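Transcriptional regulator (NtrC family) (Aquifex aeolicus, PDB 3DZD) probably activates transcription by sigma54 RNA polymerase, coupling a response-regulator receiver domain to an AAA+ ATPase that binds adenine nucleotide. Local coordinates at residues A[17-22]-A[106-111]; A[89-92]-A[97-100]; A[197-202]-A[224-229]; A[244-249]-A[285-290]. All coordinates share one frame; numbering follows the deposited sequence.

Overall arrangement
The four contacts fall into two pairs, one in the receiver domain and one in the AAA+ ATPase domain. Contacts 1 and 2 have centres 18 Å apart and meet directly: Arg107, Phe108 and Thr111 of the helix in contact 1 pack on strand 97-100 of contact 2, and both contacts reach the second subunit. Contacts 3 and 4, with centres 15 Å apart, touch where Phe200 packs on Val245, and strand 225-229 leads along the chain to helix 236-248. Between contacts 2 and 3 the nearest atoms are about 24 Å apart. The bound ADP lies about 12 Å from the side chain of Leu228 in contact 3.

Contact 1: A[17-22]-A[106-111]; sequences SAILEE and ERFLLT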
# COMPACT_ATOMS: atom_id res chain seq x y z
N SER A 17 -8.66 31.52 -12.67
CA SER A 17 -9.99 30.92 -12.59
C SER A 17 -10.46 30.47 -13.97
O SER A 17 -11.05 29.40 -14.10
CB SER A 17 -10.99 31.90 -11.99
OG SER A 17 -10.65 32.20 -10.66
N ALA A 18 -10.21 31.30 -14.98
CA ALA A 18 -10.58 30.97 -16.35
C ALA A 18 -9.83 29.72 -16.78
O ALA A 18 -10.39 28.86 -17.46
CB ALA A 18 -10.26 32.13 -17.29
N ILE A 19 -8.58 29.62 -16.36
CA ILE A 19 -7.72 28.51 -16.74
C ILE A 19 -8.14 27.23 -16.03
O ILE A 19 -8.33 26.20 -16.67
CB ILE A 19 -6.25 28.83 -16.45
CG1 ILE A 19 -5.77 29.95 -17.38
CG2 ILE A 19 -5.39 27.59 -16.61
CD1 ILE A 19 -4.61 30.75 -16.83
N LEU A 20 -8.29 27.32 -14.71
CA LEU A 20 -8.66 26.16 -13.91
C LEU A 20 -9.99 25.60 -14.37
O LEU A 20 -10.13 24.40 -14.61
CB LEU A 20 -8.75 26.53 -12.43
CG LEU A 20 -7.41 26.87 -11.77
CD1 LEU A 20 -7.60 27.46 -10.38
CD2 LEU A 20 -6.52 25.64 -11.70
N GLU A 21 -10.98 26.48 -14.49
CA GLU A 21 -12.31 26.08 -14.93
C GLU A 21 -12.26 25.43 -16.31
O GLU A 21 -12.94 24.45 -16.57
CB GLU A 21 -13.25 27.28 -14.94
CG GLU A 21 -14.71 26.94 -15.16
CD GLU A 21 -15.60 28.17 -15.14
OE1 GLU A 21 -15.11 29.25 -14.71
OE2 GLU A 21 -16.78 28.07 -15.54
N GLU A 22 -11.43 26.00 -17.18
CA GLU A 22 -11.24 25.50 -18.54
C GLU A 22 -10.63 24.10 -18.57
O GLU A 22 -10.75 23.39 -19.57
CB GLU A 22 -10.36 26.47 -19.34
CG GLU A 22 -9.95 25.99 -20.73
CD GLU A 22 -8.57 25.33 -20.76
OE1 GLU A 22 -7.73 25.64 -19.89
OE2 GLU A 22 -8.33 24.50 -21.67
N GLU A 106 0.79 26.89 -19.53
CA GLU A 106 1.36 25.56 -19.50
C GLU A 106 2.07 25.27 -18.17
O GLU A 106 1.87 24.22 -17.57
CB GLU A 106 2.33 25.40 -20.68
CG GLU A 106 1.68 25.52 -22.07
CD GLU A 106 1.28 26.95 -22.45
OE1 GLU A 106 2.03 27.91 -22.13
OE2 GLU A 106 0.22 27.12 -23.09
N ARG A 107 2.90 26.21 -17.72
CA ARG A 107 3.67 26.03 -16.49
C ARG A 107 2.74 25.98 -15.30
O ARG A 107 2.91 25.16 -14.40
CB ARG A 107 4.66 27.19 -16.33
CG ARG A 107 5.38 27.23 -14.99
CD ARG A 107 6.28 26.01 -14.80
NE ARG A 107 5.60 24.91 -14.12
CZ ARG A 107 6.10 23.69 -13.96
NH1 ARG A 107 7.30 23.38 -14.45
NH2 ARG A 107 5.40 22.76 -13.32
N PHE A 108 1.74 26.87 -15.29
CA PHE A 108 0.72 26.85 -14.25
C PHE A 108 0.01 25.50 -14.16
O PHE A 108 -0.01 24.87 -13.11
CB PHE A 108 -0.30 27.96 -14.49
CG PHE A 108 -1.46 27.91 -13.54
CD1 PHE A 108 -1.28 28.15 -12.19
CD2 PHE A 108 -2.74 27.62 -14.00
CE1 PHE A 108 -2.34 28.11 -11.30
CE2 PHE A 108 -3.82 27.57 -13.12
CZ PHE A 108 -3.62 27.81 -11.77
N LEU A 109 -0.58 25.07 -15.27
CA LEU A 109 -1.35 23.83 -15.31
C LEU A 109 -0.53 22.61 -14.91
O LEU A 109 -1.04 21.72 -14.24
CB LEU A 109 -1.97 23.62 -16.69
CG LEU A 109 -3.14 24.56 -16.97
CD1 LEU A 109 -3.71 24.31 -18.36
CD2 LEU A 109 -4.20 24.38 -15.91
N LEU A 110 0.73 22.58 -15.33
CA LEU A 110 1.61 21.47 -14.98
C LEU A 110 1.85 21.42 -13.47
O LEU A 110 1.85 20.34 -12.86
CB LEU A 110 2.94 21.56 -15.73
CG LEU A 110 3.91 20.43 -15.33
CD1 LEU A 110 3.28 19.07 -15.62
CD2 LEU A 110 5.26 20.57 -16.03
N THR A 111 2.06 22.58 -12.87
CA THR A 111 2.26 22.66 -11.43
C THR A 111 1.00 22.24 -10.65
O THR A 111 1.10 21.56 -9.64
CB THR A 111 2.68 24.07 -11.00
OG1 THR A 111 3.88 24.42 -11.68
CG2 THR A 111 2.92 24.14 -9.51
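Ile19 brings its CG2 methyl to the edge of the Phe108 ring, near the ring plane, with CG2 3.7 Å from Phe108 CD2. CG1 lies beside the backbone N (chi1 -67°), which leaves CG2 anti to that N and facing the partner helix. Ile19 CG2 is also 3.5 Å from Leu109 CD2, so one methyl touches two successive residues of 106-111. The next residue, Leu20, runs roughly perpendicular to Phe108. Its CD2 is 3.6 Å from Phe108 CE2, while Leu20 CG sits in the plane of the ring at its edge. Phe108 reaches both residues because its CG stands anti to the backbone N (chi1 174°). With an alanine at Phe108, the ring's place beside Ile19 CG2 would probably be left as a gap, and Leu20 CD2 would lose its partner on segment 106-111.

The axes of segments 17-22 and 106-111 cross at -56° and come within 11.0 Å. Their helices are the first and last of the CheY-like receiver fold and lie together on one side of its parallel sheet, where Leu20 also touches Val3 and Val5 and Phe108 touches Leu99. Helix 105-119 also meets the second subunit, Arg107 forming a salt bridge with Glu97 of that chain. Between the two segments the touching groups are all hydrocarbon, which implies association through shape and exclusion of water.

Contact 2: A[89-92]-A[97-100]; sequences KAIK and EFLE
Ile91 contributes the largest share of this contact, and does so through one atom, the CD1 methyl at the end of its longer branch. CG1 is anti to the carbonyl carbon (chi1 -64°), and a second bend at chi2, also -64°, leaves CD1 leading toward the strand. There the methyl comes 4.0 Å from Glu97 N and 4.1 Å from Glu97 C, resting on the strand backbone.

Phe98 turns its CB toward the helix, and its ring meets the same methyl: Phe98 CD2 is 4.3 Å from Ile91 CD1, an oblique and rather loose apolar contact. The ring also packs on Val77 and Val84. Helix 85-93 and strand 97-100 are the last two elements of the beta-alpha-beta unit that starts with strand 74-79, the strand that pairs in parallel with 97-100 at the edge of the receiver domain's five-stranded sheet. The short link between helix and strand brings Ile91 close to Glu97, their CA atoms being 6.9 Å apart.

Glu97 points its CB away from the helix and offers Ile91 backbone atoms. Its carboxylate curls over to the next residue of its own strand, where Phe98 N donates to Glu97 OE2 at 2.9 Å, the donor lying above the carboxylate plane (38° out of it). The other oxygen, OE1, is engaged in a salt bridge with Arg107 of the second subunit, and Leu110 of that subunit packs on both Ile91 and Glu97.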
# COMPACT_ATOMS: atom_id res chain seq x y z
N LYS A 89 11.47 30.57 1.68
CA LYS A 89 10.85 30.82 2.98
C LYS A 89 9.57 29.99 3.06
O LYS A 89 9.40 29.19 3.97
CB LYS A 89 10.52 32.30 3.11
CG LYS A 89 10.94 32.97 4.41
CD LYS A 89 10.84 34.49 4.27
CE LYS A 89 11.67 35.22 5.31
NZ LYS A 89 11.86 36.65 4.95
N ALA A 90 8.70 30.19 2.07
CA ALA A 90 7.43 29.48 2.00
C ALA A 90 7.62 27.97 1.96
O ALA A 90 6.92 27.23 2.65
CB ALA A 90 6.65 29.94 0.78
N ILE A 91 8.56 27.51 1.14
CA ILE A 91 8.81 26.08 1.02
C ILE A 91 9.21 25.48 2.36
O ILE A 91 8.75 24.40 2.73
CB ILE A 91 9.91 25.77 -0.01
CG1 ILE A 91 9.48 26.20 -1.42
CG2 ILE A 91 10.28 24.29 0.05
CD1 ILE A 91 8.28 25.44 -1.96
N LYS A 92 10.07 26.17 3.10
CA LYS A 92 10.50 25.69 4.40
C LYS A 92 9.35 25.74 5.40
O LYS A 92 9.29 24.94 6.33
CB LYS A 92 11.70 26.49 4.91
CG LYS A 92 12.93 26.31 4.05
CD LYS A 92 13.95 27.42 4.27
CE LYS A 92 14.66 27.27 5.59
NZ LYS A 92 15.88 28.12 5.65
N GLU A 97 5.07 23.81 -3.67
CA GLU A 97 5.66 24.33 -4.89
C GLU A 97 5.57 25.84 -4.95
O GLU A 97 4.90 26.47 -4.14
CB GLU A 97 4.96 23.74 -6.12
CG GLU A 97 5.75 22.63 -6.80
CD GLU A 97 7.07 23.12 -7.36
OE1 GLU A 97 8.02 22.31 -7.49
OE2 GLU A 97 7.17 24.32 -7.66
N PHE A 98 6.27 26.43 -5.91
CA PHE A 98 6.17 27.85 -6.09
C PHE A 98 6.32 28.19 -7.55
O PHE A 98 6.98 27.47 -8.30
CB PHE A 98 7.24 28.57 -5.26
CG PHE A 98 8.61 28.53 -5.86
CD1 PHE A 98 9.05 29.55 -6.67
CD2 PHE A 98 9.46 27.46 -5.60
CE1 PHE A 98 10.32 29.52 -7.21
CE2 PHE A 98 10.72 27.43 -6.15
CZ PHE A 98 11.15 28.46 -6.95
N LEU A 99 5.69 29.29 -7.95
CA LEU A 99 5.76 29.80 -9.30
C LEU A 99 6.26 31.24 -9.29
O LEU A 99 5.77 32.07 -8.54
CB LEU A 99 4.38 29.75 -9.95
CG LEU A 99 3.79 28.38 -10.30
CD1 LEU A 99 2.29 28.48 -10.44
CD2 LEU A 99 4.42 27.84 -11.58
N GLU A 100 7.25 31.54 -10.13
CA GLU A 100 7.74 32.91 -10.27
C GLU A 100 7.01 33.62 -11.40
O GLU A 100 7.00 33.14 -12.53
CB GLU A 100 9.24 32.92 -10.54
CG GLU A 100 9.80 34.30 -10.89
CD GLU A 100 11.31 34.30 -11.10
OE1 GLU A 100 11.90 33.20 -11.27
OE2 GLU A 100 11.91 35.39 -11.09

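Contact 3: A[197-202]-A[224-229]; sequences SELFGH and GTLFLD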
# COMPACT_ATOMS: atom_id res chain seq x y z
N SER A 197 14.00 -15.49 -9.90
CA SER A 197 13.22 -14.55 -10.69
C SER A 197 12.45 -13.58 -9.80
O SER A 197 12.31 -12.40 -10.12
CB SER A 197 12.23 -15.31 -11.58
OG SER A 197 11.16 -14.47 -11.98
N GLU A 198 11.94 -14.09 -8.69
CA GLU A 198 11.22 -13.27 -7.72
C GLU A 198 12.12 -12.18 -7.17
O GLU A 198 11.68 -11.06 -6.91
CB GLU A 198 10.71 -14.14 -6.58
CG GLU A 198 9.50 -14.96 -6.94
CD GLU A 198 8.28 -14.09 -7.11
OE1 GLU A 198 7.79 -13.55 -6.10
OE2 GLU A 198 7.80 -13.96 -8.26
N LEU A 199 13.39 -12.52 -6.99
CA LEU A 199 14.36 -11.61 -6.40
C LEU A 199 14.87 -10.59 -7.41
O LEU A 199 14.89 -9.38 -7.13
CB LEU A 199 15.56 -12.38 -5.83
CG LEU A 199 15.50 -12.91 -4.40
CD1 LEU A 199 16.83 -13.57 -4.03
CD2 LEU A 199 15.19 -11.78 -3.44
N PHE A 200 15.29 -11.08 -8.57
CA PHE A 200 16.00 -10.26 -9.54
C PHE A 200 15.10 -9.64 -10.61
O PHE A 200 15.51 -8.74 -11.33
CB PHE A 200 17.12 -11.07 -10.20
CG PHE A 200 18.21 -11.45 -9.25
CD1 PHE A 200 19.26 -10.59 -9.01
CD2 PHE A 200 18.17 -12.66 -8.58
CE1 PHE A 200 20.27 -10.92 -8.12
CE2 PHE A 200 19.17 -13.01 -7.70
CZ PHE A 200 20.22 -12.14 -7.46
N GLY A 201 13.88 -10.13 -10.71
CA GLY A 201 12.98 -9.66 -11.74
C GLY A 201 13.49 -10.05 -13.11
O GLY A 201 14.62 -10.53 -13.26
N HIS A 202 12.65 -9.86 -14.12
CA HIS A 202 13.03 -10.20 -15.49
C HIS A 202 12.66 -9.06 -16.43
O HIS A 202 11.83 -8.22 -16.10
CB HIS A 202 12.35 -11.50 -15.92
CG HIS A 202 10.88 -11.54 -15.63
ND1 HIS A 202 9.93 -11.15 -16.55
CD2 HIS A 202 10.21 -11.93 -14.53
CE1 HIS A 202 8.73 -11.30 -16.02
NE2 HIS A 202 8.87 -11.77 -14.80
N GLY A 224 13.82 0.19 1.89
CA GLY A 224 13.01 -0.52 2.86
C GLY A 224 13.70 -1.76 3.41
O GLY A 224 14.92 -1.81 3.56
N THR A 225 12.91 -2.78 3.69
CA THR A 225 13.41 -3.98 4.34
C THR A 225 12.95 -5.18 3.54
O THR A 225 11.77 -5.33 3.25
CB THR A 225 12.87 -4.10 5.78
OG1 THR A 225 13.38 -3.01 6.56
CG2 THR A 225 13.30 -5.42 6.41
N LEU A 226 13.91 -6.01 3.16
CA LEU A 226 13.62 -7.25 2.46
C LEU A 226 13.66 -8.39 3.47
O LEU A 226 14.70 -8.61 4.09
CB LEU A 226 14.67 -7.48 1.37
CG LEU A 226 14.49 -8.70 0.48
CD1 LEU A 226 13.34 -8.47 -0.49
CD2 LEU A 226 15.78 -9.00 -0.27
N PHE A 227 12.54 -9.08 3.63
CA PHE A 227 12.43 -10.23 4.54
C PHE A 227 12.48 -11.53 3.75
O PHE A 227 11.57 -11.83 2.97
CB PHE A 227 11.14 -10.16 5.36
CG PHE A 227 10.89 -11.37 6.26
CD1 PHE A 227 11.82 -11.77 7.20
CD2 PHE A 227 9.70 -12.09 6.16
CE1 PHE A 227 11.59 -12.86 8.01
CE2 PHE A 227 9.47 -13.18 6.97
CZ PHE A 227 10.41 -13.57 7.90
N LEU A 228 13.54 -12.30 3.95
CA LEU A 228 13.71 -13.59 3.30
C LEU A 228 13.25 -14.72 4.22
O LEU A 228 14.01 -15.15 5.09
CB LEU A 228 15.17 -13.80 2.93
CG LEU A 228 15.76 -12.75 1.98
CD1 LEU A 228 17.25 -12.94 1.86
CD2 LEU A 228 15.08 -12.81 0.60
N ASP A 229 12.03 -15.19 4.03
CA ASP A 229 11.51 -16.28 4.84
C ASP A 229 12.13 -17.61 4.41
O ASP A 229 12.21 -17.92 3.22
CB ASP A 229 9.98 -16.35 4.77
CG ASP A 229 9.36 -16.94 6.04
OD1 ASP A 229 10.08 -17.60 6.82
OD2 ASP A 229 8.14 -16.74 6.26
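Leu199 is the one residue of 197-202 that touches strand 225-229, and every touch is between methyl groups. Its CD2 lies 4.2 Å from Leu228 CD2 and 4.3 Å from Leu226 CD2, so a single branch meets two alternate residues of the strand. Leu199 and Leu228 lie crosswise. Leu228 reaches in with its CG anti to the carbonyl carbon (chi1 -59°), whereas Leu226 has its CB pointing toward the helix. All three leucines are buried, and their spacing is that of ordinary van der Waals packing without crowding.

The strand belongs to the parallel sheet of the P-loop NTPase core, between 182-186 and 265-270, and helix 195-200 packs over it. Leu185 and Val183 of the neighbouring strand 182-186 add to the same apolar layer, touching Leu199 and Leu226 respectively.

Hydrogen bonds occur within and around the segments. Within 197-202, Gly201 N donates to Ser197 O at 2.8 Å, and Gly201 then leaves the helix with a positive phi of 66°, a conformation that favours glycine. The Leu199 backbone is also hydrogen-bonded to Leu218 of helix 217-220, and on the strand Thr225 OG1 is hydrogen-bonded to His173 ND1.

Contact 4: A[244-249]-A[285-290]; sequences RVLETG and EDLYYR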
# COMPACT_ATOMS: atom_id res chain seq x y z
N ARG A 244 26.61 -11.91 -3.78
CA ARG A 244 27.24 -10.89 -4.62
C ARG A 244 26.50 -9.55 -4.54
O ARG A 244 27.12 -8.49 -4.68
CB ARG A 244 27.33 -11.38 -6.07
CG ARG A 244 28.04 -10.40 -6.98
CD ARG A 244 28.65 -11.12 -8.18
NE ARG A 244 29.36 -10.20 -9.06
CZ ARG A 244 30.48 -9.56 -8.72
NH1 ARG A 244 31.00 -9.71 -7.51
NH2 ARG A 244 31.06 -8.75 -9.60
N VAL A 245 25.19 -9.61 -4.31
CA VAL A 245 24.39 -8.40 -4.12
C VAL A 245 24.71 -7.74 -2.77
O VAL A 245 24.89 -6.53 -2.69
CB VAL A 245 22.88 -8.70 -4.22
CG1 VAL A 245 22.06 -7.56 -3.64
CG2 VAL A 245 22.49 -8.96 -5.69
N LEU A 246 24.78 -8.55 -1.72
CA LEU A 246 25.15 -8.02 -0.41
C LEU A 246 26.51 -7.36 -0.46
O LEU A 246 26.74 -6.36 0.22
CB LEU A 246 25.15 -9.13 0.63
CG LEU A 246 23.83 -9.87 0.83
CD1 LEU A 246 23.92 -10.80 2.01
CD2 LEU A 246 22.71 -8.87 1.02
N GLU A 247 27.41 -7.91 -1.27
CA GLU A 247 28.78 -7.43 -1.35
C GLU A 247 28.97 -6.20 -2.25
O GLU A 247 29.81 -5.34 -1.96
CB GLU A 247 29.71 -8.54 -1.82
CG GLU A 247 29.93 -9.64 -0.81
CD GLU A 247 30.68 -10.82 -1.39
OE1 GLU A 247 31.08 -10.75 -2.57
OE2 GLU A 247 30.86 -11.83 -0.67
N THR A 248 28.22 -6.14 -3.35
CA THR A 248 28.40 -5.06 -4.31
C THR A 248 27.36 -3.96 -4.14
O THR A 248 27.60 -2.80 -4.50
CB THR A 248 28.36 -5.57 -5.77
OG1 THR A 248 27.08 -6.16 -6.04
CG2 THR A 248 29.46 -6.60 -6.02
N GLY A 249 26.21 -4.31 -3.58
CA GLY A 249 25.13 -3.36 -3.44
C GLY A 249 24.47 -3.03 -4.76
O GLY A 249 23.70 -2.07 -4.85
N GLU A 285 28.92 -20.34 3.73
CA GLU A 285 29.41 -19.90 5.02
C GLU A 285 29.54 -18.37 5.07
O GLU A 285 29.21 -17.75 6.08
CB GLU A 285 30.76 -20.56 5.31
CG GLU A 285 31.32 -20.31 6.69
CD GLU A 285 32.73 -20.85 6.84
OE1 GLU A 285 33.24 -21.48 5.88
OE2 GLU A 285 33.34 -20.63 7.91
N ASP A 286 30.03 -17.79 3.99
CA ASP A 286 30.26 -16.35 3.94
C ASP A 286 28.94 -15.59 3.93
O ASP A 286 28.83 -14.51 4.49
CB ASP A 286 31.12 -15.97 2.73
CG ASP A 286 30.60 -16.54 1.41
OD1 ASP A 286 29.52 -17.16 1.39
OD2 ASP A 286 31.29 -16.37 0.38
N LEU A 287 27.93 -16.19 3.31
CA LEU A 287 26.61 -15.60 3.22
C LEU A 287 25.94 -15.63 4.58
O LEU A 287 25.21 -14.72 4.95
CB LEU A 287 25.75 -16.37 2.21
CG LEU A 287 24.25 -16.08 2.25
CD1 LEU A 287 23.98 -14.68 1.73
CD2 LEU A 287 23.47 -17.10 1.44
N TYR A 288 26.17 -16.72 5.31
CA TYR A 288 25.58 -16.88 6.62
C TYR A 288 26.03 -15.76 7.53
O TYR A 288 25.21 -15.07 8.13
CB TYR A 288 25.97 -18.23 7.23
CG TYR A 288 25.67 -18.33 8.71
CD1 TYR A 288 24.38 -18.54 9.16
CD2 TYR A 288 26.68 -18.20 9.65
CE1 TYR A 288 24.10 -18.63 10.51
CE2 TYR A 288 26.41 -18.29 11.01
CZ TYR A 288 25.11 -18.50 11.43
OH TYR A 288 24.84 -18.58 12.78
N TYR A 289 27.35 -15.57 7.63
CA TYR A 289 27.88 -14.51 8.48
C TYR A 289 27.46 -13.12 8.01
O TYR A 289 27.30 -12.21 8.82
CB TYR A 289 29.40 -14.64 8.64
CG TYR A 289 29.76 -15.87 9.45
CD1 TYR A 289 29.41 -15.96 10.79
CD2 TYR A 289 30.41 -16.95 8.87
CE1 TYR A 289 29.71 -17.08 11.54
CE2 TYR A 289 30.72 -18.09 9.62
CZ TYR A 289 30.37 -18.14 10.95
OH TYR A 289 30.67 -19.26 11.71
N ARG A 290 27.24 -12.95 6.71
CA ARG A 290 26.72 -11.70 6.18
C ARG A 290 25.32 -11.42 6.71
O ARG A 290 24.99 -10.28 7.04
CB ARG A 290 26.68 -11.72 4.65
CG ARG A 290 28.02 -11.52 3.99
CD ARG A 290 28.15 -10.13 3.43
NE ARG A 290 29.51 -9.86 2.95
CZ ARG A 290 29.95 -8.66 2.62
NH1 ARG A 290 29.15 -7.60 2.73
NH2 ARG A 290 31.20 -8.50 2.20
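Two helices of the AAA+ core in the sigma-54 interaction domain, 236-248 and 285-291, meet here near the surface; the short segments cross at 56° with axes 10.9 Å apart. At the inner end, Leu246 sends CD1 to Leu287 CD1, 3.9 Å away, the two side chains crossing at about a right angle. The same Leu246 CD1 lies 3.9 Å from Arg290 CB, where the leucine and arginine side chains run antiparallel alongside one another. Leu287 also touches Gln239, and Arg290 touches Leu243, so helix 236-248 is met at several points along its length.

Outward, Arg290 bends at chi2 (-104°) and brings its guanidinium back over the end of helix 236-248. The aliphatic stem of Glu247, not its carboxylate, makes the contact. Any attraction between the charges is probably long-range, as Glu247 OE2 is 4.3 Å from Arg290 NE and well out of the guanidinium plane. Asp286 has its own mate in Arg284, with which it forms a salt bridge. Over one face of the arginine, offset toward the rim, sits Glu247 CG, 3.5 Å from Arg290 NH2.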